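Local coordinates for protein alpha-rhamnosidase (Dictyoglomus thermophilum, PDB 6I60) that probably hydrolyses terminal non-reducing alpha-L-rhamnose residues of alpha-L-rhamnosides, including those carried by natural flavonoids, at residues 393-398 / 405-410. Residues are numbered along the deposited sequence; the frame is centred on the assembly and turned at random.
Sequences HAELTY and YSTNRT
Thr407 and Glu395 show how a threonine hydroxyl can help join a returning chain to the segment it has just left. Thr407 sits with OG1 between its backbone N and carbonyl carbon (chi1 53°), which aims the hydroxyl at Glu395 while CG2 lies beside Leu396. Its OG1 donates to Glu395 OE1 over 3.1 Å, reaching the carboxylate on the anti side and 21° out of its plane. The same OE1 also accepts from the backbone N of His818, and OE2 is held by Asn371 ND2, so three donors fix the rotation of this buried carboxylate. With an alanine here in place of Glu395, the Thr407 hydroxyl, the His818 amide and Asn371 ND2 would probably all lose their carboxylate acceptor, and a gap would open beside Thr407. Next to this bond, Leu396 CD1 meets Thr407 CG2 at 3.8 Å, the two side chains crossing at about a right angle. The setting is the concanavalin-like domain: strand 388-394 ends here, 396-397 pairs antiparallel with 403-404 as a short beta-hairpin, and 405-410 follows it in a loop whose residues 406-408 take helical backbone angles without the regular helix bonds. Tyr405 is the first residue of that loop. Its ring presents an edge to His393 O, which lies in the ring plane 3.2 Å from CD1, while Ala394 CB packs obliquely against CD1 at 3.5 Å. Beyond the contact, Arg392 makes a cation-pi interaction with this ring. His393 O is shared with Asn408, whose ND2 gives it a weak, bent hydrogen bond of 2.9 Å and 121°.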
ATOM      1  N   HIS A 393      -9.402   6.292  22.667  1.00 51.27           N
ATOM      2  CA  HIS A 393      -9.823   5.545  21.488  1.00 48.20           C
ATOM      3  C   HIS A 393      -9.671   4.053  21.747  1.00 45.81           C
ATOM      4  O   HIS A 393      -8.732   3.624  22.425  1.00 53.62           O
ATOM      5  CB  HIS A 393      -9.005   5.946  20.251  1.00 48.82           C
ATOM      6  CG  HIS A 393      -8.802   7.423  20.108  1.00 50.96           C
ATOM      7  ND1 HIS A 393      -7.989   8.150  20.951  1.00 51.67           N
ATOM      8  CD2 HIS A 393      -9.300   8.307  19.211  1.00 54.53           C
ATOM      9  CE1 HIS A 393      -8.000   9.419  20.585  1.00 53.66           C
ATOM     10  NE2 HIS A 393      -8.786   9.541  19.531  1.00 58.27           N
ATOM     11  N   ALA A 394     -10.592   3.264  21.199  1.00 42.42           N
ATOM     12  CA  ALA A 394     -10.558   1.823  21.399  1.00 48.72           C
ATOM     13  C   ALA A 394     -11.235   1.123  20.229  1.00 48.87           C
ATOM     14  O   ALA A 394     -12.024   1.717  19.489  1.00 41.33           O
ATOM     15  CB  ALA A 394     -11.225   1.421  22.718  1.00 54.54           C
ATOM     16  N   GLU A 395     -10.911  -0.162  20.079  1.00 50.46           N
ATOM     17  CA  GLU A 395     -11.465  -1.004  19.027  1.00 51.84           C
ATOM     18  C   GLU A 395     -12.747  -1.708  19.456  1.00 58.05           C
ATOM     19  O   GLU A 395     -13.655  -1.893  18.636  1.00 57.16           O
ATOM     20  CB  GLU A 395     -10.434  -2.051  18.593  1.00 45.46           C
ATOM     21  CG  GLU A 395      -9.430  -1.566  17.562  1.00 52.93           C
ATOM     22  CD  GLU A 395      -8.641  -2.709  16.941  1.00 59.97           C
ATOM     23  OE1 GLU A 395      -8.335  -3.682  17.662  1.00 55.54           O
ATOM     24  OE2 GLU A 395      -8.330  -2.637  15.732  1.00 65.05           O
ATOM     25  N   LEU A 396     -12.841  -2.108  20.720  1.00 52.63           N
ATOM     26  CA  LEU A 396     -13.943  -2.919  21.220  1.00 52.88           C
ATOM     27  C   LEU A 396     -14.627  -2.224  22.393  1.00 56.86           C
ATOM     28  O   LEU A 396     -14.197  -1.168  22.863  1.00 54.11           O
ATOM     29  CB  LEU A 396     -13.443  -4.308  21.627  1.00 52.10           C
ATOM     30  CG  LEU A 396     -12.597  -5.008  20.565  1.00 56.01           C
ATOM     31  CD1 LEU A 396     -11.942  -6.262  21.122  1.00 45.95           C
ATOM     32  CD2 LEU A 396     -13.447  -5.330  19.342  1.00 49.99           C
ATOM     33  N   THR A 397     -15.706  -2.839  22.868  1.00 59.80           N
ATOM     34  CA  THR A 397     -16.487  -2.313  23.975  1.00 60.33           C
ATOM     35  C   THR A 397     -16.758  -3.420  24.985  1.00 61.42           C
ATOM     36  O   THR A 397     -16.590  -4.608  24.700  1.00 62.58           O
ATOM     37  CB  THR A 397     -17.816  -1.712  23.493  1.00 59.76           C
ATOM     38  OG1 THR A 397     -18.502  -1.116  24.600  1.00 68.10           O
ATOM     39  CG2 THR A 397     -18.699  -2.796  22.885  1.00 53.18           C
ATOM     40  N   TYR A 398     -17.177  -3.011  26.178  1.00 62.89           N
ATOM     41  CA  TYR A 398     -17.595  -3.930  27.224  1.00 55.26           C
ATOM     42  C   TYR A 398     -19.118  -3.983  27.293  1.00 58.16           C
ATOM     43  O   TYR A 398     -19.824  -3.152  26.716  1.00 60.56           O
ATOM     44  CB  TYR A 398     -17.011  -3.513  28.578  1.00 55.70           C
ATOM     45  CG  TYR A 398     -15.554  -3.881  28.754  1.00 60.12           C
ATOM     46  CD1 TYR A 398     -15.076  -5.120  28.343  1.00 59.51           C
ATOM     47  CD2 TYR A 398     -14.655  -2.990  29.328  1.00 57.17           C
ATOM     48  CE1 TYR A 398     -13.745  -5.461  28.502  1.00 58.54           C
ATOM     49  CE2 TYR A 398     -13.321  -3.322  29.489  1.00 49.41           C
ATOM     50  CZ  TYR A 398     -12.873  -4.558  29.076  1.00 53.83           C
ATOM     51  OH  TYR A 398     -11.548  -4.894  29.233  1.00 40.07           O
ATOM     52  N   TYR A 405      -9.888  -1.127  25.966  1.00 52.66           N
ATOM     53  CA  TYR A 405      -8.607  -0.715  25.411  1.00 55.33           C
ATOM     54  C   TYR A 405      -7.595  -1.854  25.362  1.00 51.82           C
ATOM     55  O   TYR A 405      -6.393  -1.595  25.224  1.00 59.06           O
ATOM     56  CB  TYR A 405      -8.038   0.455  26.216  1.00 56.66           C
ATOM     57  CG  TYR A 405      -9.010   1.596  26.418  1.00 56.71           C
ATOM     58  CD1 TYR A 405      -9.222   2.536  25.417  1.00 58.01           C
ATOM     59  CD2 TYR A 405      -9.709   1.735  27.609  1.00 56.14           C
ATOM     60  CE1 TYR A 405     -10.107   3.583  25.597  1.00 55.13           C
ATOM     61  CE2 TYR A 405     -10.597   2.780  27.798  1.00 56.34           C
ATOM     62  CZ  TYR A 405     -10.790   3.701  26.789  1.00 59.04           C
ATOM     63  OH  TYR A 405     -11.672   4.740  26.971  1.00 57.19           O
ATOM     64  N   SER A 406      -8.052  -3.104  25.466  1.00 50.15           N
ATOM     65  CA  SER A 406      -7.125  -4.229  25.550  1.00 52.77           C
ATOM     66  C   SER A 406      -6.337  -4.405  24.257  1.00 53.66           C
ATOM     67  O   SER A 406      -5.126  -4.653  24.293  1.00 61.59           O
ATOM     68  CB  SER A 406      -7.884  -5.511  25.891  1.00 56.92           C
ATOM     69  OG  SER A 406      -8.641  -5.363  27.079  1.00 55.41           O
ATOM     70  N   THR A 407      -7.001  -4.280  23.106  1.00 51.41           N
ATOM     71  CA  THR A 407      -6.307  -4.446  21.834  1.00 55.60           C
ATOM     72  C   THR A 407      -5.246  -3.375  21.612  1.00 59.08           C
ATOM     73  O   THR A 407      -4.312  -3.599  20.834  1.00 58.34           O
ATOM     74  CB  THR A 407      -7.308  -4.438  20.675  1.00 51.78           C
ATOM     75  OG1 THR A 407      -8.133  -3.268  20.755  1.00 52.39           O
ATOM     76  CG2 THR A 407      -8.190  -5.675  20.725  1.00 49.58           C
ATOM     77  N   ASN A 408      -5.365  -2.220  22.276  1.00 58.33           N
ATOM     78  CA  ASN A 408      -4.338  -1.190  22.176  1.00 57.09           C
ATOM     79  C   ASN A 408      -3.095  -1.541  22.981  1.00 59.45           C
ATOM     80  O   ASN A 408      -2.018  -1.003  22.698  1.00 56.71           O
ATOM     81  CB  ASN A 408      -4.889   0.162  22.638  1.00 59.68           C
ATOM     82  CG  ASN A 408      -6.024   0.668  21.762  1.00 55.62           C
ATOM     83  OD1 ASN A 408      -6.471  -0.019  20.843  1.00 58.09           O
ATOM     84  ND2 ASN A 408      -6.492   1.876  22.045  1.00 50.05           N
ATOM     85  N   ARG A 409      -3.226  -2.418  23.974  1.00 58.48           N
ATOM     86  CA  ARG A 409      -2.109  -2.926  24.784  1.00 61.43           C
ATOM     87  C   ARG A 409      -1.448  -1.735  25.476  1.00 67.72           C
ATOM     88  O   ARG A 409      -2.162  -0.904  26.063  1.00 64.33           O
ATOM     89  CB  ARG A 409      -1.199  -3.774  23.903  1.00 56.77           C
ATOM     90  CG  ARG A 409      -1.837  -5.076  23.436  1.00 62.38           C
ATOM     91  CD  ARG A 409      -0.790  -6.089  23.006  1.00 60.91           C
ATOM     92  NE  ARG A 409       0.276  -5.468  22.226  1.00 76.38           N
ATOM     93  CZ  ARG A 409       1.074  -6.128  21.392  1.00 76.00           C
ATOM     94  NH1 ARG A 409       2.019  -5.478  20.724  1.00 66.70           N
ATOM     95  NH2 ARG A 409       0.929  -7.436  21.226  1.00 69.04           N
ATOM     96  N   THR A 410      -0.121  -1.604  25.439  1.00 64.50           N
ATOM     97  CA  THR A 410       0.567  -0.528  26.142  1.00 58.90           C
ATOM     98  C   THR A 410       0.456   0.818  25.439  1.00 62.22           C
ATOM     99  O   THR A 410       0.838   1.836  26.028  1.00 63.16           O
ATOM    100  CB  THR A 410       2.045  -0.879  26.324  1.00 65.69           C
ATOM    101  OG1 THR A 410       2.778  -0.484  25.158  1.00 71.83           O
ATOM    102  CG2 THR A 410       2.212  -2.373  26.544  1.00 57.74           C
TER